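Local structure of De novo designed switch protein caging a hemagglutinin binder (sCageHA267_1S) (7CBC) at residues A71-S82 with Q112-L123. The protein is a designed switch whose helical bundle cages a hemagglutinin-binding domain, probably serving as the sensing component of a protein biosensor. Numbering follows the deposited sequence.
Sequences AEKEIDDAAKES and QDLNLRAAKAFL
Consecutive helices 50-93 and 99-142 of the designed six-helix bundle pack antiparallel here: S82 and Q112 share a hydrogen bond at one end, while leucine, isoleucine and alanine side chains, with the aliphatic part of K120, make up most of the rest. The short segments run at 178°, their axes 10.4 Å apart. Q112 NE2 gives its hydrogen to S82 OG over 2.9 Å, nearly straight at 162° and in the amide plane of Q112. With CG anti to the backbone N (chi1 -179°) and a bend at chi2, the amide reaches across to the serine. S82 OG in turn donates to A78 O at 2.8 Å, above the carbonyl plane, while S82 N approaches that oxygen from the opposite face. N115 ND2 donates to Q112 OE1; N19 OD1 of helix 3-46 also accepts from Q112 NE2, and N115 OD1 accepts from Q211 of helix 195-239.

One turn along, L116 CD1 lies 3.6 Å from A79 CA. I75 CD1 packs between L123 CD2 and A119, in van der Waals contact with A119 O (3.6 Å), and I75 CG2 rests on the aliphatic CG of K120 (3.8 Å). At the far end L123 CD2 presses on the A71-E72 backbone, 3.5 Å from E72 N.

A leucine in place of Q112 would probably leave S82 OG and N19 OD1 without their donor and N115 ND2 without its acceptor, at a buried position. Apolar packing is thus joined to a directional polar network spanning four helices, consistent with a design that fixes which helices pair and in what register.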
loop_
_atom_site.group_PDB
_atom_site.type_symbol
_atom_site.label_atom_id
_atom_site.label_comp_id
_atom_site.label_asym_id
_atom_site.label_seq_id
_atom_site.Cartn_x
_atom_site.Cartn_y
_atom_site.Cartn_z
ATOM N N ALA A 71 11.989 2.271 4.496
ATOM C CA ALA A 71 10.737 1.670 4.030
ATOM C C ALA A 71 10.923 0.209 3.630
ATOM O O ALA A 71 10.006 -0.598 3.812
ATOM C CB ALA A 71 10.158 2.468 2.854
ATOM N N GLU A 72 12.089 -0.158 3.087
ATOM C CA GLU A 72 12.380 -1.575 2.880
ATOM C C GLU A 72 12.400 -2.339 4.198
ATOM O O GLU A 72 12.038 -3.520 4.236
ATOM C CB GLU A 72 13.715 -1.750 2.161
ATOM C CG GLU A 72 13.712 -1.200 0.763
ATOM C CD GLU A 72 15.089 -1.190 0.121
ATOM O OE1 GLU A 72 16.085 -1.565 0.787
ATOM O OE2 GLU A 72 15.168 -0.786 -1.057
ATOM N N LYS A 73 12.825 -1.675 5.279
ATOM C CA LYS A 73 12.846 -2.297 6.598
ATOM C C LYS A 73 11.436 -2.543 7.121
ATOM O O LYS A 73 11.176 -3.577 7.741
ATOM C CB LYS A 73 13.635 -1.417 7.571
ATOM C CG LYS A 73 13.756 -1.954 8.999
ATOM C CD LYS A 73 14.647 -3.192 9.055
ATOM C CE LYS A 73 15.135 -3.484 10.474
ATOM N NZ LYS A 73 14.039 -3.456 11.492
ATOM N N GLU A 74 10.512 -1.597 6.902
ATOM C CA GLU A 74 9.124 -1.818 7.316
ATOM C C GLU A 74 8.514 -3.004 6.582
ATOM O O GLU A 74 7.719 -3.752 7.156
ATOM C CB GLU A 74 8.279 -0.562 7.073
ATOM C CG GLU A 74 8.698 0.704 7.862
ATOM C CD GLU A 74 8.025 0.805 9.231
ATOM O OE1 GLU A 74 8.047 -0.192 9.986
ATOM O OE2 GLU A 74 7.463 1.879 9.547
ATOM N N ILE A 75 8.856 -3.184 5.304
ATOM C CA ILE A 75 8.337 -4.330 4.557
ATOM C C ILE A 75 8.875 -5.631 5.140
ATOM O O ILE A 75 8.135 -6.605 5.323
ATOM C CB ILE A 75 8.685 -4.207 3.063
ATOM C CG1 ILE A 75 7.911 -3.059 2.420
ATOM C CG2 ILE A 75 8.359 -5.497 2.329
ATOM C CD1 ILE A 75 8.100 -2.977 0.930
ATOM N N ASP A 76 10.180 -5.672 5.408
ATOM C CA ASP A 76 10.805 -6.862 5.972
ATOM C C ASP A 76 10.359 -7.086 7.403
ATOM O O ASP A 76 10.244 -8.232 7.843
ATOM C CB ASP A 76 12.328 -6.725 5.901
ATOM C CG ASP A 76 13.053 -7.830 6.655
ATOM O OD1 ASP A 76 13.130 -8.962 6.116
ATOM O OD2 ASP A 76 13.545 -7.559 7.782
ATOM N N ASP A 77 10.114 -6.007 8.146
ATOM C CA ASP A 77 9.519 -6.152 9.463
ATOM C C ASP A 77 8.117 -6.742 9.366
ATOM O O ASP A 77 7.724 -7.561 10.200
ATOM C CB ASP A 77 9.485 -4.801 10.170
ATOM C CG ASP A 77 10.800 -4.458 10.826
ATOM O OD1 ASP A 77 11.784 -5.202 10.616
ATOM O OD2 ASP A 77 10.847 -3.436 11.544
ATOM N N ALA A 78 7.351 -6.329 8.351
ATOM C CA ALA A 78 6.019 -6.873 8.127
ATOM C C ALA A 78 6.072 -8.329 7.686
ATOM O O ALA A 78 5.179 -9.112 8.037
ATOM C CB ALA A 78 5.277 -6.030 7.086
ATOM N N ALA A 79 7.091 -8.712 6.908
ATOM C CA ALA A 79 7.251 -10.124 6.567
ATOM C C ALA A 79 7.487 -10.983 7.811
ATOM O O ALA A 79 6.884 -12.055 7.955
ATOM C CB ALA A 79 8.390 -10.300 5.573
ATOM N N LYS A 80 8.352 -10.528 8.726
ATOM C CA LYS A 80 8.656 -11.329 9.912
ATOM C C LYS A 80 7.437 -11.468 10.811
ATOM O O LYS A 80 7.184 -12.546 11.370
ATOM C CB LYS A 80 9.817 -10.706 10.690
ATOM C CG LYS A 80 11.181 -10.778 9.993
ATOM C CD LYS A 80 12.095 -9.634 10.449
ATOM C CE LYS A 80 13.460 -10.144 10.879
ATOM N NZ LYS A 80 14.098 -10.905 9.774
ATOM N N GLU A 81 6.672 -10.385 10.972
ATOM C CA GLU A 81 5.453 -10.473 11.763
ATOM C C GLU A 81 4.377 -11.267 11.039
ATOM O O GLU A 81 3.545 -11.912 11.692
ATOM C CB GLU A 81 4.943 -9.077 12.119
ATOM C CG GLU A 81 3.724 -9.107 13.028
ATOM C CD GLU A 81 3.265 -7.735 13.437
ATOM O OE1 GLU A 81 3.756 -6.750 12.862
ATOM O OE2 GLU A 81 2.415 -7.640 14.342
ATOM N N SER A 82 4.368 -11.236 9.703
ATOM C CA SER A 82 3.446 -12.086 8.955
ATOM C C SER A 82 3.714 -13.555 9.254
ATOM O O SER A 82 2.780 -14.347 9.430
ATOM C CB SER A 82 3.568 -11.816 7.447
ATOM O OG SER A 82 2.987 -10.562 7.060
ATOM N N GLN A 112 -0.872 -13.918 1.572
ATOM C CA GLN A 112 -0.097 -12.895 2.253
ATOM C C GLN A 112 1.276 -12.720 1.626
ATOM O O GLN A 112 1.798 -11.608 1.586
ATOM C CB GLN A 112 0.016 -13.222 3.736
ATOM C CG GLN A 112 0.785 -12.208 4.549
ATOM C CD GLN A 112 0.198 -10.809 4.497
ATOM O OE1 GLN A 112 -0.846 -10.562 3.883
ATOM N NE2 GLN A 112 0.880 -9.873 5.147
ATOM N N ASP A 113 1.872 -13.790 1.108
ATOM C CA ASP A 113 3.153 -13.612 0.443
ATOM C C ASP A 113 2.995 -12.786 -0.827
ATOM O O ASP A 113 3.874 -11.977 -1.154
ATOM C CB ASP A 113 3.785 -14.967 0.147
ATOM C CG ASP A 113 5.184 -14.840 -0.421
ATOM O OD1 ASP A 113 5.331 -14.977 -1.652
ATOM O OD2 ASP A 113 6.132 -14.598 0.358
ATOM N N LEU A 114 1.875 -12.950 -1.541
ATOM C CA LEU A 114 1.605 -12.083 -2.690
ATOM C C LEU A 114 1.543 -10.622 -2.270
ATOM O O LEU A 114 2.124 -9.745 -2.926
ATOM C CB LEU A 114 0.288 -12.470 -3.360
ATOM C CG LEU A 114 0.153 -13.789 -4.105
ATOM C CD1 LEU A 114 -1.245 -13.845 -4.704
ATOM C CD2 LEU A 114 1.222 -13.907 -5.183
ATOM N N ASN A 115 0.815 -10.340 -1.185
ATOM C CA ASN A 115 0.671 -8.959 -0.740
ATOM C C ASN A 115 2.027 -8.329 -0.447
ATOM O O ASN A 115 2.268 -7.174 -0.804
ATOM C CB ASN A 115 -0.243 -8.903 0.484
ATOM C CG ASN A 115 -1.659 -9.333 0.160
ATOM O OD1 ASN A 115 -2.140 -9.134 -0.955
ATOM N ND2 ASN A 115 -2.327 -9.935 1.126
ATOM N N LEU A 116 2.939 -9.085 0.168
ATOM C CA LEU A 116 4.263 -8.553 0.487
ATOM C C LEU A 116 5.081 -8.297 -0.774
ATOM O O LEU A 116 5.667 -7.221 -0.934
ATOM C CB LEU A 116 4.988 -9.515 1.428
ATOM C CG LEU A 116 4.315 -9.560 2.796
ATOM C CD1 LEU A 116 5.028 -10.504 3.751
ATOM C CD2 LEU A 116 4.262 -8.164 3.367
ATOM N N ARG A 117 5.115 -9.261 -1.699
ATOM C CA ARG A 117 5.809 -9.036 -2.965
ATOM C C ARG A 117 5.236 -7.847 -3.726
ATOM O O ARG A 117 5.980 -7.114 -4.395
ATOM C CB ARG A 117 5.761 -10.305 -3.819
ATOM C CG ARG A 117 6.592 -11.420 -3.214
ATOM C CD ARG A 117 6.241 -12.806 -3.746
ATOM N NE ARG A 117 7.220 -13.784 -3.277
ATOM C CZ ARG A 117 8.383 -14.000 -3.884
ATOM N NH1 ARG A 117 8.689 -13.311 -4.980
ATOM N NH2 ARG A 117 9.241 -14.891 -3.398
ATOM N N ALA A 118 3.923 -7.632 -3.632
ATOM C CA ALA A 118 3.311 -6.474 -4.274
ATOM C C ALA A 118 3.717 -5.183 -3.571
ATOM O O ALA A 118 3.971 -4.168 -4.227
ATOM C CB ALA A 118 1.789 -6.638 -4.302
ATOM N N ALA A 119 3.800 -5.204 -2.238
ATOM C CA ALA A 119 4.299 -4.037 -1.510
ATOM C C ALA A 119 5.736 -3.700 -1.905
ATOM O O ALA A 119 6.086 -2.520 -2.052
ATOM C CB ALA A 119 4.195 -4.293 -0.007
ATOM N N LYS A 120 6.583 -4.721 -2.082
ATOM C CA LYS A 120 7.950 -4.501 -2.564
ATOM C C LYS A 120 7.953 -3.940 -3.973
ATOM O O LYS A 120 8.723 -3.023 -4.284
ATOM C CB LYS A 120 8.751 -5.807 -2.521
ATOM C CG LYS A 120 9.462 -6.064 -1.214
ATOM C CD LYS A 120 10.453 -7.253 -1.248
ATOM C CE LYS A 120 9.799 -8.606 -1.047
ATOM N NZ LYS A 120 9.365 -9.248 -2.268
ATOM N N ALA A 121 7.105 -4.485 -4.844
ATOM C CA ALA A 121 6.993 -3.944 -6.188
ATOM C C ALA A 121 6.604 -2.476 -6.160
ATOM O O ALA A 121 7.129 -1.680 -6.941
ATOM C CB ALA A 121 5.988 -4.757 -6.998
ATOM N N PHE A 122 5.693 -2.083 -5.263
ATOM C CA PHE A 122 5.310 -0.675 -5.229
ATOM C C PHE A 122 6.469 0.204 -4.774
ATOM O O PHE A 122 6.706 1.284 -5.340
ATOM C CB PHE A 122 4.106 -0.454 -4.318
ATOM C CG PHE A 122 3.864 0.994 -3.997
ATOM C CD1 PHE A 122 3.187 1.811 -4.891
ATOM C CD2 PHE A 122 4.334 1.545 -2.808
ATOM C CE1 PHE A 122 2.985 3.163 -4.612
ATOM C CE2 PHE A 122 4.139 2.892 -2.520
ATOM C CZ PHE A 122 3.465 3.703 -3.423
ATOM N N LEU A 123 7.192 -0.227 -3.742
ATOM C CA LEU A 123 8.269 0.597 -3.219
ATOM C C LEU A 123 9.374 0.762 -4.253
ATOM O O LEU A 123 9.991 1.830 -4.356
ATOM C CB LEU A 123 8.807 -0.010 -1.925
ATOM C CG LEU A 123 9.991 0.719 -1.290
ATOM C CD1 LEU A 123 9.706 2.203 -1.134
ATOM C CD2 LEU A 123 10.364 0.102 0.054
#